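Long-range contact in nitrogen regulatory PII-like protein (Bacillus subtilis subsp. subtilis, PDB 4RX6), which binds ATP as a trimeric PII-family regulator and is required for full induction of the nrgAB operon when ammonium is limiting: residues B[10-15]-B[69-74]. Numbering follows the deposited sequence.
Sequences MFKVEI and KIEIVV. With ATP (adenosine-5'-triphosphate), chain E.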
loop_
_atom_site.group_PDB
_atom_site.type_symbol
_atom_site.label_atom_id
_atom_site.label_comp_id
_atom_site.label_asym_id
_atom_site.label_seq_id
_atom_site.Cartn_x
_atom_site.Cartn_y
_atom_site.Cartn_z
ATOM N N MET B 10 6.917 10.340 -11.917
ATOM C CA MET B 10 5.586 10.136 -11.380
ATOM C C MET B 10 5.716 9.761 -9.910
ATOM O O MET B 10 6.671 9.096 -9.519
ATOM C CB MET B 10 4.905 9.041 -12.180
ATOM C CG MET B 10 5.712 8.678 -13.420
ATOM S SD MET B 10 4.843 7.603 -14.546
ATOM C CE MET B 10 3.292 8.482 -14.590
ATOM N N PHE B 11 4.784 10.223 -9.085
ATOM C CA PHE B 11 4.852 9.961 -7.650
ATOM C C PHE B 11 3.509 9.578 -7.093
ATOM O O PHE B 11 2.458 9.975 -7.618
ATOM C CB PHE B 11 5.363 11.173 -6.881
ATOM C CG PHE B 11 6.798 11.478 -7.136
ATOM C CD1 PHE B 11 7.784 11.000 -6.280
ATOM C CD2 PHE B 11 7.172 12.241 -8.237
ATOM C CE1 PHE B 11 9.118 11.285 -6.517
ATOM C CE2 PHE B 11 8.502 12.525 -8.479
ATOM C CZ PHE B 11 9.475 12.045 -7.620
ATOM N N LYS B 12 3.554 8.783 -6.031
ATOM C CA LYS B 12 2.356 8.457 -5.303
ATOM C C LYS B 12 2.386 9.166 -3.980
ATOM O O LYS B 12 3.382 9.135 -3.258
ATOM C CB LYS B 12 2.250 6.962 -5.068
ATOM C CG LYS B 12 1.345 6.598 -3.899
ATOM C CD LYS B 12 0.176 5.808 -4.363
ATOM C CE LYS B 12 0.444 4.351 -4.159
ATOM N NZ LYS B 12 0.023 3.570 -5.307
ATOM N N VAL B 13 1.276 9.800 -3.659
ATOM C CA VAL B 13 1.117 10.430 -2.379
ATOM C C VAL B 13 0.054 9.640 -1.661
ATOM O O VAL B 13 -1.032 9.423 -2.201
ATOM C CB VAL B 13 0.679 11.864 -2.541
ATOM C CG1 VAL B 13 0.516 12.506 -1.187
ATOM C CG2 VAL B 13 1.694 12.616 -3.399
ATOM N N GLU B 14 0.376 9.198 -0.452
ATOM C CA GLU B 14 -0.484 8.307 0.312
ATOM C C GLU B 14 -0.767 8.974 1.645
ATOM O O GLU B 14 0.161 9.217 2.407
ATOM C CB GLU B 14 0.253 7.006 0.559
ATOM C CG GLU B 14 -0.554 5.753 0.453
ATOM C CD GLU B 14 0.320 4.527 0.705
ATOM O OE1 GLU B 14 0.503 3.683 -0.212
ATOM O OE2 GLU B 14 0.858 4.428 1.828
ATOM N N ILE B 15 -2.027 9.310 1.911
ATOM C CA ILE B 15 -2.390 9.897 3.187
ATOM C C ILE B 15 -3.139 8.855 4.013
ATOM O O ILE B 15 -4.006 8.146 3.491
ATOM C CB ILE B 15 -3.310 11.125 3.017
ATOM C CG1 ILE B 15 -2.662 12.195 2.115
ATOM C CG2 ILE B 15 -3.703 11.687 4.395
ATOM C CD1 ILE B 15 -3.663 13.058 1.325
ATOM N N LYS B 69 -7.670 5.776 3.997
ATOM C CA LYS B 69 -6.408 5.845 3.266
ATOM C C LYS B 69 -6.590 6.299 1.821
ATOM O O LYS B 69 -7.317 5.668 1.030
ATOM C CB LYS B 69 -5.708 4.509 3.263
ATOM C CG LYS B 69 -4.495 4.506 2.382
ATOM C CD LYS B 69 -4.254 3.131 1.902
ATOM C CE LYS B 69 -2.869 2.678 2.243
ATOM N NZ LYS B 69 -2.573 1.373 1.566
ATOM N N ILE B 70 -5.901 7.385 1.484
ATOM C CA ILE B 70 -6.053 8.021 0.196
ATOM C C ILE B 70 -4.792 7.895 -0.658
ATOM O O ILE B 70 -3.719 8.293 -0.225
ATOM C CB ILE B 70 -6.329 9.485 0.402
ATOM C CG1 ILE B 70 -7.582 9.661 1.264
ATOM C CG2 ILE B 70 -6.485 10.164 -0.941
ATOM C CD1 ILE B 70 -7.714 11.066 1.852
ATOM N N GLU B 71 -4.916 7.358 -1.870
ATOM C CA GLU B 71 -3.774 7.255 -2.774
ATOM C C GLU B 71 -3.930 8.123 -4.017
ATOM O O GLU B 71 -4.864 7.960 -4.793
ATOM C CB GLU B 71 -3.565 5.817 -3.203
ATOM C CG GLU B 71 -3.240 4.887 -2.067
ATOM C CD GLU B 71 -3.353 3.437 -2.482
ATOM O OE1 GLU B 71 -4.465 2.875 -2.362
ATOM O OE2 GLU B 71 -2.337 2.867 -2.945
ATOM N N ILE B 72 -2.975 9.022 -4.218
ATOM C CA ILE B 72 -3.014 9.967 -5.316
ATOM C C ILE B 72 -1.718 9.915 -6.101
ATOM O O ILE B 72 -0.702 10.365 -5.612
ATOM C CB ILE B 72 -3.137 11.388 -4.783
ATOM C CG1 ILE B 72 -4.258 11.474 -3.749
ATOM C CG2 ILE B 72 -3.338 12.351 -5.941
ATOM C CD1 ILE B 72 -4.133 12.628 -2.816
ATOM N N VAL B 73 -1.747 9.355 -7.301
ATOM C CA VAL B 73 -0.576 9.365 -8.168
ATOM C C VAL B 73 -0.603 10.637 -9.011
ATOM O O VAL B 73 -1.668 11.044 -9.496
ATOM C CB VAL B 73 -0.541 8.154 -9.108
ATOM C CG1 VAL B 73 0.749 8.162 -9.894
ATOM C CG2 VAL B 73 -0.658 6.869 -8.331
ATOM N N VAL B 74 0.559 11.255 -9.206
ATOM C CA VAL B 74 0.625 12.556 -9.865
ATOM C C VAL B 74 1.854 12.597 -10.741
ATOM O O VAL B 74 2.778 11.819 -10.559
ATOM C CB VAL B 74 0.683 13.741 -8.838
ATOM C CG1 VAL B 74 -0.560 13.759 -7.943
ATOM C CG2 VAL B 74 1.950 13.682 -7.992
HETATM P PG ATP E . -10.050 9.122 -17.480
HETATM O O1G ATP E . -10.488 10.573 -17.559
HETATM O O2G ATP E . -8.556 8.968 -17.265
HETATM O O3G ATP E . -10.629 8.199 -18.530
HETATM P PB ATP E . -10.262 9.001 -14.675
HETATM O O1B ATP E . -9.036 9.893 -14.865
HETATM O O2B ATP E . -11.464 9.478 -13.876
HETATM O O3B ATP E . -10.720 8.518 -16.141
HETATM P PA ATP E . -10.435 6.146 -14.466
HETATM O O1A ATP E . -9.399 5.364 -15.247
HETATM O O2A ATP E . -11.878 6.203 -14.947
HETATM O O3A ATP E . -9.850 7.592 -14.007
HETATM O "O5'" ATP E . -10.443 5.533 -12.988
HETATM C "C5'" ATP E . -10.188 4.169 -12.712
HETATM C "C4'" ATP E . -9.759 4.184 -11.263
HETATM O "O4'" ATP E . -8.336 4.263 -11.206
HETATM C "C3'" ATP E . -10.190 5.461 -10.579
HETATM O "O3'" ATP E . -11.529 5.416 -10.094
HETATM C "C2'" ATP E . -9.203 5.530 -9.441
HETATM O "O2'" ATP E . -9.610 4.638 -8.400
HETATM C "C1'" ATP E . -7.932 4.982 -10.040
HETATM N N9 ATP E . -7.090 6.134 -10.420
HETATM C C8 ATP E . -7.068 6.756 -11.616
HETATM N N7 ATP E . -6.181 7.787 -11.600
HETATM C C5 ATP E . -5.624 7.831 -10.377
HETATM C C6 ATP E . -4.615 8.655 -9.685
HETATM N N6 ATP E . -4.002 9.675 -10.305
HETATM N N1 ATP E . -4.330 8.363 -8.398
HETATM C C2 ATP E . -4.928 7.352 -7.745
HETATM N N3 ATP E . -5.854 6.563 -8.312
HETATM C C4 ATP E . -6.233 6.745 -9.600
#
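One face of the Glu14 carboxylate is covered by Lys69, whose CE stands squarely over it, 4.0 Å from Glu14 CD, where strand 10-15 pairs with strand 69-74, the two central strands of the antiparallel ferredoxin-like sheet of PII proteins. Glu71 OE2 comes obliquely to the same group from its OE1 side, 4.0 Å from Glu14 OE1. The two carboxylate planes are turned 76° apart; the chains run alongside each other, CG to CG. This like-charge approach is probably offset by Lys12 and by Lys69 of the second subunit. Lys12, its CG anti to the backbone N (chi1 158°) and its chain bent beyond, crosses Glu71 and offers NZ to Glu71 OE2 at 3.4 Å, a weak hydrogen bond within a salt bridge. Stronger partners lie across the trimer: Lys12 pairs with Glu14, and Glu71 OE2 with Lys69, of the second subunit, while Glu14 OE2 pairs with Lys12 of the third. Within the chain, Tyr103 OH hydrogen-bonds Glu14 OE1. This charged face thus knits the subunits together.

The other face is apolar. Phe11 sits beside Val74, Val13 beside Ile72 and Ile15 beside Ile70, and the CD1 atoms of Ile15 and Ile72 touch at 4.2 Å; helix 79-90 packs over Ile15 and Ile72. These three hydrogen-bonded pairs bind the backbones, six bonds in all.

The adenine of ATP meets the backbone edge of 69-74 that is turned away from 10-15. Val73 N reaches ATP N1 at 3.0 Å. ATP N6 gives a hydrogen to Val73 O at 2.8 Å. Farther along that edge, Glu71 O approaches ATP C2 closely, at 3.0 Å, while Val73 CG2 rests near ATP N1.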